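Local coordinates for protein cytochrome c (Chlorobaculum tepidum, PDB 3A9F) that probably shuttles electrons to the P840 photosynthetic reaction centre through the single covalently bound heme of its soluble electron-carrier domain, at residues Ala48-Phe51 and Arg52-Lys56; Asn62-Val65 and Lys66-Gly70; Lys32-Asp35 and Val36-Lys40. All coordinates share one frame; numbering follows the deposited sequence. Where two conformers were deposited one is given.

Interaction 1. Residues Ala48-Phe51 and Arg52-Lys56; sequences ADLF and RTKYK. With HEC (heme c), chain C.
Lys54 and Tyr55, both packed against Leu50 about one helical turn earlier, converge with their polar ends on one propionate oxygen of heme c. Tyr55 OH donates to HEC O2A at 2.6 Å, and the oxygen lies at the edge of the phenol ring, in its plane. Lys54 NZ gives the same HEC O2A a second hydrogen bond of 2.9 Å, and its positive charge probably helps to stabilise the propionate. An extended chain, with CG anti to the backbone N (chi1 -177°), carries the ammonium there; on the way Lys54 CG lies 3.7 Å above one face of the Tyr55 ring, offset toward its rim. Asp49 OD1 and Arg52 NH1 share a bridging water instead of meeting directly, while the salt bridge of Arg52 NH2 is made with the terminal carboxylate of Phe92.

A pi-type turn widens this part of helix 48-56, and one carbonyl records it. Phe51 O accepts from Lys56 N at 2.9 Å, in the carbonyl plane, and also from Tyr55 N, which stands 37° out of that plane. Leu50 CD2 approaches Tyr55 CE2 to 3.6 Å, and both leucine methyls border the propionate. The Phe51 ring meets Lys56 CB through CE2 at 3.9 Å and Tyr55 CB through CD1 at 4.1 Å, both at a slant, with heme methyl CMA near its edge. With only an alanine here, the ring contacts to Tyr55 CB and Lys56 CB would be lost, which would probably open a gap toward Ile64. Beyond the ring, Ile64 and the Phe92 ring continue the packing.

Interaction 2. Residues Asn62-Val65 and Lys66-Gly70; sequences NLIV and KRMQG. With HEC (heme c), chain C.
The guanidinium of Arg67, in the conformer described, is met at a slant by two apolar side chains of the preceding turn, Ile64 and Leu63. Leu63 CG comes to 4.1 Å from Arg67 NH2, the two side chains running alongside each other. The porphyrin is the larger flat group: Met68 comes over one of its faces and binds the iron through SD at 2.3 Å, and His42 NE2 supplies the other axial ligand. The methionine chain leaves with CG beside the backbone N (chi1 -59°) and bends again at chi2 (-67°), which brings the sulfur to the metal. Ile64 runs beside it, its CD1 3.6 Å from Met68 CE, so that the ligand's methyl has an apolar neighbour within its own helix. At the Asn62 amide, OD1 is 3.5 Å from Lys66 CG. Lys66 bends twice and places NZ in the plane of the Gln69 side-chain carbonyl, on a lone pair of OE1, at 2.7 Å. The same ammonium forms a salt bridge with Asp78, which also accepts from Gln69 NE2, and this ties the two side chains to the start of helix 78-91. Along helix 61-70, Val65, Lys66 and Gln69 pack against Ala81 of helix 78-91, whereas Ile64 packs on Phe51 and Tyr55 of helix 48-56, and Arg67 on Tyr55.

Interaction 3. Residues Lys32-Asp35 and Val36-Lys40; sequences KLVD and VRCNK. With HEC (heme c), chain C.
Cys38, its SG 4.2 Å from Val34 CG1 of the preceding turn, is covalently attached to heme c. The thioether joins Cys38 SG to HEC CAB at 1.9 Å, and neighbouring Arg37 O lies 3.4 Å from heme methyl CMC. Cys38 SG sits beside the backbone N (chi1 -58°), which carries it to this vinyl-derived carbon. Val34 also fixes the cysteine through its backbone, since Cys38 N donates to Val34 O just where the chain leaves helical geometry.

The next residue holds the following carbonyl with its side chain. Asn39 ND2 donates to Asp35 O at 2.9 Å, nearly straight (169°), on a lone pair in the carbonyl plane and close to the plane of the amide itself. A water links the same ND2 to Asp35 OD1, and Asn39 OD1 accepts from Leu44 N; with partners at both ends the amide is unlikely to flip. Lys40 NZ likewise returns to Val36 O at 3.0 Å.

Farther out, Leu33 CD1 packs on Arg37 CG at 4.0 Å, and Arg37 NE makes a salt bridge with Asp80 of helix 78-91. Cys38 opens the CXXCH heme-attachment sequence that ends in the iron ligand His42, and an N-terminal helix running into this motif is characteristic of c-type cytochromes.

In the fold
Read from the N terminus, the contacts come in the order interactions 3, 1 and 2. Each is local, between side chains a turn or so apart, interaction 3 running over the end of helix 27-37; none closes a long loop, and none nest or cross. All three touch the heme: interaction 3 attaches it covalently, 48-56 holds a propionate and 62-70 supplies an axial ligand. Interactions 1 and 2 meet, Tyr55 CZ lying 3.6 Å from Ile64 CD1, while interaction 3 comes no nearer than about 8 Å to interaction 1 and about 6 Å to interaction 2 between nearest atoms. Helix 78-91 packs against the helices of interactions 2 and 3 and accepts a hydrogen bond from Lys56 of interaction 1.

Interaction 1. Residues Ala48-Phe51 and Arg52-Lys56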
loop_
_atom_site.group_PDB
_atom_site.type_symbol
_atom_site.label_atom_id
_atom_site.label_comp_id
_atom_site.label_asym_id
_atom_site.label_seq_id
_atom_site.Cartn_x
_atom_site.Cartn_y
_atom_site.Cartn_z
ATOM N N ALA A 48 -3.110 7.427 8.329
ATOM C CA ALA A 48 -1.657 7.424 8.086
ATOM C C ALA A 48 -0.849 7.068 9.319
ATOM O O ALA A 48 0.057 6.234 9.243
ATOM C CB ALA A 48 -1.215 8.768 7.514
ATOM N N ASP A 49 -1.170 7.699 10.445
ATOM C CA ASP A 49 -0.429 7.445 11.677
ATOM C C ASP A 49 -0.587 6.004 12.117
ATOM O O ASP A 49 0.390 5.348 12.490
ATOM C CB ASP A 49 -0.922 8.360 12.800
ATOM C CG ASP A 49 -0.578 9.821 12.573
ATOM O OD1 ASP A 49 0.295 10.118 11.729
ATOM O OD2 ASP A 49 -1.183 10.678 13.267
ATOM N N LEU A 50 -1.826 5.527 12.087
ATOM C CA LEU A 50 -2.148 4.149 12.397
ATOM C C LEU A 50 -1.436 3.213 11.424
ATOM O O LEU A 50 -0.871 2.196 11.828
ATOM C CB LEU A 50 -3.658 3.947 12.308
ATOM C CG LEU A 50 -4.279 2.611 12.715
ATOM C CD1 LEU A 50 -5.744 2.838 12.975
ATOM C CD2 LEU A 50 -4.105 1.562 11.650
ATOM N N PHE A 51 -1.470 3.545 10.138
ATOM C CA PHE A 51 -0.780 2.718 9.165
ATOM C C PHE A 51 0.691 2.535 9.530
ATOM O O PHE A 51 1.209 1.413 9.512
ATOM C CB PHE A 51 -0.891 3.289 7.754
ATOM C CG PHE A 51 -0.079 2.523 6.765
ATOM C CD1 PHE A 51 -0.541 1.315 6.259
ATOM C CD2 PHE A 51 1.202 2.953 6.418
ATOM C CE1 PHE A 51 0.235 0.577 5.363
ATOM C CE2 PHE A 51 1.979 2.221 5.522
ATOM C CZ PHE A 51 1.495 1.031 5.003
ATOM N N ARG A 52 1.358 3.643 9.839
ATOM C CA ARG A 52 2.796 3.598 10.134
ATOM C C ARG A 52 3.093 2.767 11.370
ATOM O O ARG A 52 4.003 1.943 11.357
ATOM C CB ARG A 52 3.368 5.012 10.254
ATOM C CG ARG A 52 3.465 5.745 8.929
ATOM C CD ARG A 52 4.137 7.095 9.076
ATOM N NE ARG A 52 4.185 7.791 7.793
ATOM C CZ ARG A 52 3.374 8.786 7.440
ATOM N NH1 ARG A 52 2.455 9.249 8.285
ATOM N NH2 ARG A 52 3.496 9.337 6.238
ATOM N N THR A 53 2.333 2.979 12.440
ATOM C CA THR A 53 2.627 2.316 13.716
ATOM C C THR A 53 2.173 0.857 13.743
ATOM O O THR A 53 2.892 -0.016 14.228
ATOM C CB THR A 53 2.028 3.075 14.922
ATOM O OG1 THR A 53 0.605 3.061 14.835
ATOM C CG2 THR A 53 2.517 4.516 14.956
ATOM N N LYS A 54 0.995 0.582 13.192
ATOM C CA LYS A 54 0.399 -0.743 13.297
ATOM C C LYS A 54 0.844 -1.705 12.200
ATOM O O LYS A 54 0.903 -2.912 12.422
ATOM C CB LYS A 54 -1.130 -0.620 13.334
ATOM C CG LYS A 54 -1.896 -1.920 13.517
ATOM C CD LYS A 54 -3.365 -1.629 13.827
ATOM C CE LYS A 54 -4.180 -2.902 13.932
ATOM N NZ LYS A 54 -5.617 -2.576 14.204
ATOM N N TYR A 55 1.117 -1.179 11.006
ATOM C CA TYR A 55 1.394 -2.035 9.858
ATOM C C TYR A 55 2.798 -1.880 9.306
ATOM O O TYR A 55 3.498 -2.872 9.148
ATOM C CB TYR A 55 0.328 -1.847 8.767
ATOM C CG TYR A 55 -1.060 -2.188 9.262
ATOM C CD1 TYR A 55 -1.438 -3.515 9.466
ATOM C CD2 TYR A 55 -1.987 -1.187 9.547
ATOM C CE1 TYR A 55 -2.706 -3.842 9.948
ATOM C CE2 TYR A 55 -3.260 -1.507 10.018
ATOM C CZ TYR A 55 -3.617 -2.826 10.202
ATOM O OH TYR A 55 -4.868 -3.124 10.691
ATOM N N LYS A 56 3.220 -0.654 9.019
ATOM C CA LYS A 56 4.562 -0.460 8.472
ATOM C C LYS A 56 5.661 -0.854 9.454
ATOM O O LYS A 56 6.581 -1.597 9.092
ATOM C CB LYS A 56 4.763 0.961 7.951
ATOM C CG LYS A 56 6.097 1.134 7.244
ATOM C CD LYS A 56 6.159 2.422 6.476
ATOM C CE LYS A 56 7.549 2.590 5.907
ATOM N NZ LYS A 56 7.599 3.536 4.778
HETATM FE FE HEC C . -8.804 1.352 3.953
HETATM C CHA HEC C . -9.433 1.255 7.301
HETATM C CHB HEC C . -5.446 1.720 4.618
HETATM C CHC HEC C . -8.159 1.501 0.612
HETATM C CHD HEC C . -12.103 0.837 3.286
HETATM N NA HEC C . -7.677 1.463 5.620
HETATM C C1A HEC C . -8.128 1.390 6.927
HETATM C C2A HEC C . -7.000 1.452 7.831
HETATM C C3A HEC C . -5.893 1.558 7.072
HETATM C C4A HEC C . -6.298 1.596 5.691
HETATM C CMA HEC C . -4.421 1.675 7.513
HETATM C CAA HEC C . -7.106 1.367 9.364
HETATM C CBA HEC C . -7.069 -0.099 9.785
HETATM C CGA HEC C . -6.995 -0.247 11.278
HETATM O O1A HEC C . -7.623 0.550 12.009
HETATM O O2A HEC C . -6.302 -1.172 11.735
HETATM N NB HEC C . -7.130 1.636 2.818
HETATM C C1B HEC C . -5.833 1.686 3.299
HETATM C C2B HEC C . -4.927 1.651 2.174
HETATM C C3B HEC C . -5.684 1.576 1.066
HETATM C C4B HEC C . -7.067 1.566 1.445
HETATM C CMB HEC C . -3.394 1.652 2.345
HETATM C CAB HEC C . -5.299 1.430 -0.409
HETATM C CBB HEC C . -4.675 0.025 -0.612
HETATM N NC HEC C . -9.930 1.212 2.270
HETATM C C1C HEC C . -9.472 1.337 0.976
HETATM C C2C HEC C . -10.591 1.250 0.079
HETATM C C3C HEC C . -11.708 1.099 0.829
HETATM C C4C HEC C . -11.293 1.031 2.206
HETATM C CMC HEC C . -10.479 1.441 -1.437
HETATM C CAC HEC C . -13.188 0.980 0.401
HETATM C CBC HEC C . -13.449 -0.149 -0.628
HETATM N ND HEC C . -10.482 1.091 5.109
HETATM C C1D HEC C . -11.753 0.849 4.611
HETATM C C2D HEC C . -12.672 0.643 5.702
HETATM C C3D HEC C . -11.856 0.778 6.930
HETATM C C4D HEC C . -10.514 1.049 6.495
HETATM C CMD HEC C . -14.151 0.338 5.539
HETATM C CAD HEC C . -12.369 0.646 8.365
HETATM C CBD HEC C . -12.488 -0.821 8.763
HETATM C CGD HEC C . -11.114 -1.394 8.937
HETATM O O1D HEC C . -10.372 -0.936 9.840
HETATM O O2D HEC C . -10.758 -2.294 8.137
HETATM O O HOH W 1 2.614 9.112 11.242
#

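Interaction 2. Residues Asn62-Val65 and Lys66-Gly70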
loop_
_atom_site.group_PDB
_atom_site.type_symbol
_atom_site.label_atom_id
_atom_site.label_comp_id
_atom_site.label_asym_id
_atom_site.label_seq_id
_atom_site.Cartn_x
_atom_site.Cartn_y
_atom_site.Cartn_z
ATOM N N ASN A 62 1.662 -5.672 3.473
ATOM C CA ASN A 62 0.862 -6.481 2.561
ATOM C C ASN A 62 -0.427 -6.961 3.216
ATOM O O ASN A 62 -1.472 -6.993 2.578
ATOM C CB ASN A 62 1.653 -7.671 2.017
ATOM C CG ASN A 62 0.928 -8.354 0.893
ATOM O OD1 ASN A 62 0.631 -7.733 -0.134
ATOM N ND2 ASN A 62 0.608 -9.629 1.076
ATOM N N LEU A 63 -0.350 -7.307 4.502
ATOM C CA LEU A 63 -1.533 -7.701 5.253
ATOM C C LEU A 63 -2.660 -6.687 5.094
ATOM O O LEU A 63 -3.788 -7.045 4.732
ATOM C CB LEU A 63 -1.188 -7.889 6.739
ATOM C CG LEU A 63 -2.336 -8.328 7.650
ATOM C CD1 LEU A 63 -2.698 -9.782 7.379
ATOM C CD2 LEU A 63 -1.959 -8.144 9.116
ATOM N N ILE A 64 -2.362 -5.422 5.364
ATOM C CA ILE A 64 -3.425 -4.428 5.337
ATOM C C ILE A 64 -3.862 -4.102 3.894
ATOM O O ILE A 64 -5.062 -3.898 3.639
ATOM C CB ILE A 64 -3.101 -3.169 6.196
ATOM C CG1 ILE A 64 -4.356 -2.313 6.418
ATOM C CG2 ILE A 64 -1.983 -2.328 5.604
ATOM C CD1 ILE A 64 -5.499 -3.013 7.134
ATOM N N VAL A 65 -2.923 -4.081 2.941
ATOM C CA VAL A 65 -3.286 -3.782 1.546
ATOM C C VAL A 65 -4.220 -4.866 1.017
ATOM O O VAL A 65 -5.226 -4.555 0.353
ATOM C CB VAL A 65 -2.035 -3.619 0.681
ATOM C CG1 VAL A 65 -2.391 -3.523 -0.794
ATOM C CG2 VAL A 65 -1.249 -2.371 1.131
ATOM N N LYS A 66 -3.912 -6.128 1.335
ATOM C CA LYS A 66 -4.751 -7.235 0.891
ATOM C C LYS A 66 -6.132 -7.222 1.570
ATOM O O LYS A 66 -7.138 -7.579 0.942
ATOM C CB LYS A 66 -4.030 -8.585 1.060
ATOM C CG LYS A 66 -2.751 -8.743 0.197
ATOM C CD LYS A 66 -2.937 -8.674 -1.330
ATOM C CE LYS A 66 -3.514 -9.960 -1.901
ATOM N NZ LYS A 66 -3.599 -9.914 -3.399
ATOM N N ARG A 67 -6.195 -6.784 2.830
ATOM C CA ARG A 67 -7.483 -6.622 3.498
ATOM C C ARG A 67 -8.330 -5.592 2.763
ATOM O O ARG A 67 -9.503 -5.838 2.459
ATOM C CB ARG A 67 -7.293 -6.208 4.949
ATOM C CG ARG A 67 -8.569 -6.210 5.737
ATOM C CD ARG A 67 -8.260 -6.041 7.199
ATOM N NE ARG A 67 -7.469 -7.148 7.729
ATOM C CZ ARG A 67 -6.827 -7.122 8.891
ATOM N NH1 ARG A 67 -6.867 -6.038 9.652
ATOM N NH2 ARG A 67 -6.137 -8.177 9.294
ATOM N N MET A 68 -7.737 -4.441 2.457
ATOM C CA MET A 68 -8.461 -3.416 1.707
ATOM C C MET A 68 -8.897 -3.922 0.332
ATOM O O MET A 68 -10.035 -3.690 -0.095
ATOM C CB MET A 68 -7.614 -2.147 1.597
ATOM C CG MET A 68 -7.228 -1.570 2.949
ATOM S SD MET A 68 -8.696 -0.938 3.834
ATOM C CE MET A 68 -8.318 -1.655 5.435
ATOM N N GLN A 69 -8.011 -4.645 -0.340
ATOM C CA GLN A 69 -8.355 -5.207 -1.633
ATOM C C GLN A 69 -9.605 -6.068 -1.569
ATOM O O GLN A 69 -10.447 -6.026 -2.474
ATOM C CB GLN A 69 -7.204 -6.036 -2.172
ATOM C CG GLN A 69 -7.541 -6.732 -3.504
ATOM C CD GLN A 69 -6.443 -7.610 -4.012
ATOM O OE1 GLN A 69 -5.608 -8.055 -3.253
ATOM N NE2 GLN A 69 -6.430 -7.852 -5.308
ATOM N N GLY A 70 -9.721 -6.860 -0.505
ATOM C CA GLY A 70 -10.858 -7.767 -0.378
ATOM C C GLY A 70 -12.188 -7.099 -0.083
ATOM O O GLY A 70 -13.230 -7.748 -0.203
HETATM FE FE HEC C . -8.804 1.352 3.953
HETATM C CHA HEC C . -9.433 1.255 7.301
HETATM C CHB HEC C . -5.446 1.720 4.618
HETATM C CHC HEC C . -8.159 1.501 0.612
HETATM C CHD HEC C . -12.103 0.837 3.286
HETATM N NA HEC C . -7.677 1.463 5.620
HETATM C C1A HEC C . -8.128 1.390 6.927
HETATM C C2A HEC C . -7.000 1.452 7.831
HETATM C C3A HEC C . -5.893 1.558 7.072
HETATM C C4A HEC C . -6.298 1.596 5.691
HETATM C CMA HEC C . -4.421 1.675 7.513
HETATM C CAA HEC C . -7.106 1.367 9.364
HETATM C CBA HEC C . -7.069 -0.099 9.785
HETATM C CGA HEC C . -6.995 -0.247 11.278
HETATM O O1A HEC C . -7.623 0.550 12.009
HETATM O O2A HEC C . -6.302 -1.172 11.735
HETATM N NB HEC C . -7.130 1.636 2.818
HETATM C C1B HEC C . -5.833 1.686 3.299
HETATM C C2B HEC C . -4.927 1.651 2.174
HETATM C C3B HEC C . -5.684 1.576 1.066
HETATM C C4B HEC C . -7.067 1.566 1.445
HETATM C CMB HEC C . -3.394 1.652 2.345
HETATM C CAB HEC C . -5.299 1.430 -0.409
HETATM C CBB HEC C . -4.675 0.025 -0.612
HETATM N NC HEC C . -9.930 1.212 2.270
HETATM C C1C HEC C . -9.472 1.337 0.976
HETATM C C2C HEC C . -10.591 1.250 0.079
HETATM C C3C HEC C . -11.708 1.099 0.829
HETATM C C4C HEC C . -11.293 1.031 2.206
HETATM C CMC HEC C . -10.479 1.441 -1.437
HETATM C CAC HEC C . -13.188 0.980 0.401
HETATM C CBC HEC C . -13.449 -0.149 -0.628
HETATM N ND HEC C . -10.482 1.091 5.109
HETATM C C1D HEC C . -11.753 0.849 4.611
HETATM C C2D HEC C . -12.672 0.643 5.702
HETATM C C3D HEC C . -11.856 0.778 6.930
HETATM C C4D HEC C . -10.514 1.049 6.495
HETATM C CMD HEC C . -14.151 0.338 5.539
HETATM C CAD HEC C . -12.369 0.646 8.365
HETATM C CBD HEC C . -12.488 -0.821 8.763
HETATM C CGD HEC C . -11.114 -1.394 8.937
HETATM O O1D HEC C . -10.372 -0.936 9.840
HETATM O O2D HEC C . -10.758 -2.294 8.137
#

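Interaction 3. Residues Lys32-Asp35 and Val36-Lys40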
loop_
_atom_site.group_PDB
_atom_site.type_symbol
_atom_site.label_atom_id
_atom_site.label_comp_id
_atom_site.label_asym_id
_atom_site.label_seq_id
_atom_site.Cartn_x
_atom_site.Cartn_y
_atom_site.Cartn_z
ATOM N N LYS A 32 1.341 7.495 -7.599
ATOM C CA LYS A 32 0.094 7.884 -8.246
ATOM C C LYS A 32 -0.967 6.813 -8.045
ATOM O O LYS A 32 -2.129 7.140 -7.772
ATOM C CB LYS A 32 0.328 8.160 -9.728
ATOM C CG LYS A 32 1.134 9.417 -9.952
ATOM C CD LYS A 32 1.377 9.677 -11.422
ATOM C CE LYS A 32 2.258 10.925 -11.602
ATOM N NZ LYS A 32 2.548 11.192 -13.024
ATOM N N LEU A 33 -0.579 5.546 -8.155
ATOM C CA LEU A 33 -1.526 4.454 -7.957
ATOM C C LEU A 33 -2.016 4.362 -6.503
ATOM O O LEU A 33 -3.193 4.127 -6.265
ATOM C CB LEU A 33 -0.903 3.146 -8.423
ATOM C CG LEU A 33 -1.879 1.955 -8.518
ATOM C CD1 LEU A 33 -3.085 2.228 -9.431
ATOM C CD2 LEU A 33 -1.113 0.710 -8.928
ATOM N N VAL A 34 -1.116 4.575 -5.543
ATOM C CA VAL A 34 -1.512 4.671 -4.132
ATOM C C VAL A 34 -2.534 5.786 -3.948
ATOM O O VAL A 34 -3.558 5.603 -3.277
ATOM C CB VAL A 34 -0.280 4.916 -3.209
ATOM C CG1 VAL A 34 -0.725 5.188 -1.777
ATOM C CG2 VAL A 34 0.677 3.735 -3.264
ATOM N N ASP A 35 -2.267 6.935 -4.570
ATOM C CA ASP A 35 -3.165 8.082 -4.434
ATOM C C ASP A 35 -4.553 7.756 -4.972
ATOM O O ASP A 35 -5.559 8.104 -4.357
ATOM C CB ASP A 35 -2.602 9.300 -5.172
ATOM C CG ASP A 35 -1.417 9.953 -4.463
ATOM O OD1 ASP A 35 -1.065 9.578 -3.319
ATOM O OD2 ASP A 35 -0.820 10.859 -5.093
ATOM N N VAL A 36 -4.606 7.065 -6.110
ATOM C CA VAL A 36 -5.886 6.691 -6.703
ATOM C C VAL A 36 -6.619 5.636 -5.850
ATOM O O VAL A 36 -7.820 5.783 -5.583
ATOM C CB VAL A 36 -5.693 6.157 -8.157
ATOM C CG1 VAL A 36 -7.002 5.609 -8.732
ATOM C CG2 VAL A 36 -5.153 7.246 -9.057
ATOM N N ARG A 37 -5.914 4.586 -5.435
ATOM C CA ARG A 37 -6.596 3.453 -4.819
ATOM C C ARG A 37 -6.894 3.648 -3.337
ATOM O O ARG A 37 -7.849 3.073 -2.834
ATOM C CB ARG A 37 -5.800 2.160 -5.003
ATOM C CG ARG A 37 -5.673 1.705 -6.458
ATOM C CD ARG A 37 -7.015 1.467 -7.119
ATOM N NE ARG A 37 -6.840 0.833 -8.426
ATOM C CZ ARG A 37 -7.572 1.117 -9.507
ATOM N NH1 ARG A 37 -8.495 2.071 -9.474
ATOM N NH2 ARG A 37 -7.373 0.449 -10.640
ATOM N N CYS A 38 -6.084 4.435 -2.640
ATOM C CA CYS A 38 -6.175 4.495 -1.184
ATOM C C CYS A 38 -6.810 5.779 -0.671
ATOM O O CYS A 38 -6.736 6.061 0.528
ATOM C CB CYS A 38 -4.796 4.275 -0.549
ATOM S SG CYS A 38 -4.036 2.707 -1.006
ATOM N N ASN A 39 -7.505 6.502 -1.551
ATOM C CA ASN A 39 -8.280 7.684 -1.152
ATOM C C ASN A 39 -9.735 7.649 -1.576
ATOM O O ASN A 39 -10.407 8.684 -1.528
ATOM C CB ASN A 39 -7.630 8.967 -1.675
ATOM C CG ASN A 39 -6.332 9.271 -0.967
ATOM O OD1 ASN A 39 -6.335 9.760 0.154
ATOM N ND2 ASN A 39 -5.221 8.978 -1.611
ATOM N N LYS A 40 -10.222 6.464 -1.951
ATOM C CA LYS A 40 -11.593 6.337 -2.447
ATOM C C LYS A 40 -12.622 6.239 -1.329
ATOM O O LYS A 40 -13.668 6.897 -1.378
ATOM C CB LYS A 40 -11.726 5.119 -3.357
ATOM C CG LYS A 40 -11.129 5.328 -4.736
ATOM C CD LYS A 40 -11.938 6.351 -5.563
ATOM C CE LYS A 40 -11.530 6.375 -7.034
ATOM N NZ LYS A 40 -10.111 6.737 -7.202
HETATM FE FE HEC C . -8.804 1.352 3.953
HETATM C CHA HEC C . -9.433 1.255 7.301
HETATM C CHB HEC C . -5.446 1.720 4.618
HETATM C CHC HEC C . -8.159 1.501 0.612
HETATM C CHD HEC C . -12.103 0.837 3.286
HETATM N NA HEC C . -7.677 1.463 5.620
HETATM C C1A HEC C . -8.128 1.390 6.927
HETATM C C2A HEC C . -7.000 1.452 7.831
HETATM C C3A HEC C . -5.893 1.558 7.072
HETATM C C4A HEC C . -6.298 1.596 5.691
HETATM C CMA HEC C . -4.421 1.675 7.513
HETATM C CAA HEC C . -7.106 1.367 9.364
HETATM C CBA HEC C . -7.069 -0.099 9.785
HETATM C CGA HEC C . -6.995 -0.247 11.278
HETATM O O1A HEC C . -7.623 0.550 12.009
HETATM O O2A HEC C . -6.302 -1.172 11.735
HETATM N NB HEC C . -7.130 1.636 2.818
HETATM C C1B HEC C . -5.833 1.686 3.299
HETATM C C2B HEC C . -4.927 1.651 2.174
HETATM C C3B HEC C . -5.684 1.576 1.066
HETATM C C4B HEC C . -7.067 1.566 1.445
HETATM C CMB HEC C . -3.394 1.652 2.345
HETATM C CAB HEC C . -5.299 1.430 -0.409
HETATM C CBB HEC C . -4.675 0.025 -0.612
HETATM N NC HEC C . -9.930 1.212 2.270
HETATM C C1C HEC C . -9.472 1.337 0.976
HETATM C C2C HEC C . -10.591 1.250 0.079
HETATM C C3C HEC C . -11.708 1.099 0.829
HETATM C C4C HEC C . -11.293 1.031 2.206
HETATM C CMC HEC C . -10.479 1.441 -1.437
HETATM C CAC HEC C . -13.188 0.980 0.401
HETATM C CBC HEC C . -13.449 -0.149 -0.628
HETATM N ND HEC C . -10.482 1.091 5.109
HETATM C C1D HEC C . -11.753 0.849 4.611
HETATM C C2D HEC C . -12.672 0.643 5.702
HETATM C C3D HEC C . -11.856 0.778 6.930
HETATM C C4D HEC C . -10.514 1.049 6.495
HETATM C CMD HEC C . -14.151 0.338 5.539
HETATM C CAD HEC C . -12.369 0.646 8.365
HETATM C CBD HEC C . -12.488 -0.821 8.763
HETATM C CGD HEC C . -11.114 -1.394 8.937
HETATM O O1D HEC C . -10.372 -0.936 9.840
HETATM O O2D HEC C . -10.758 -2.294 8.137
HETATM O O HOH W 2 -2.503 9.737 -1.017
#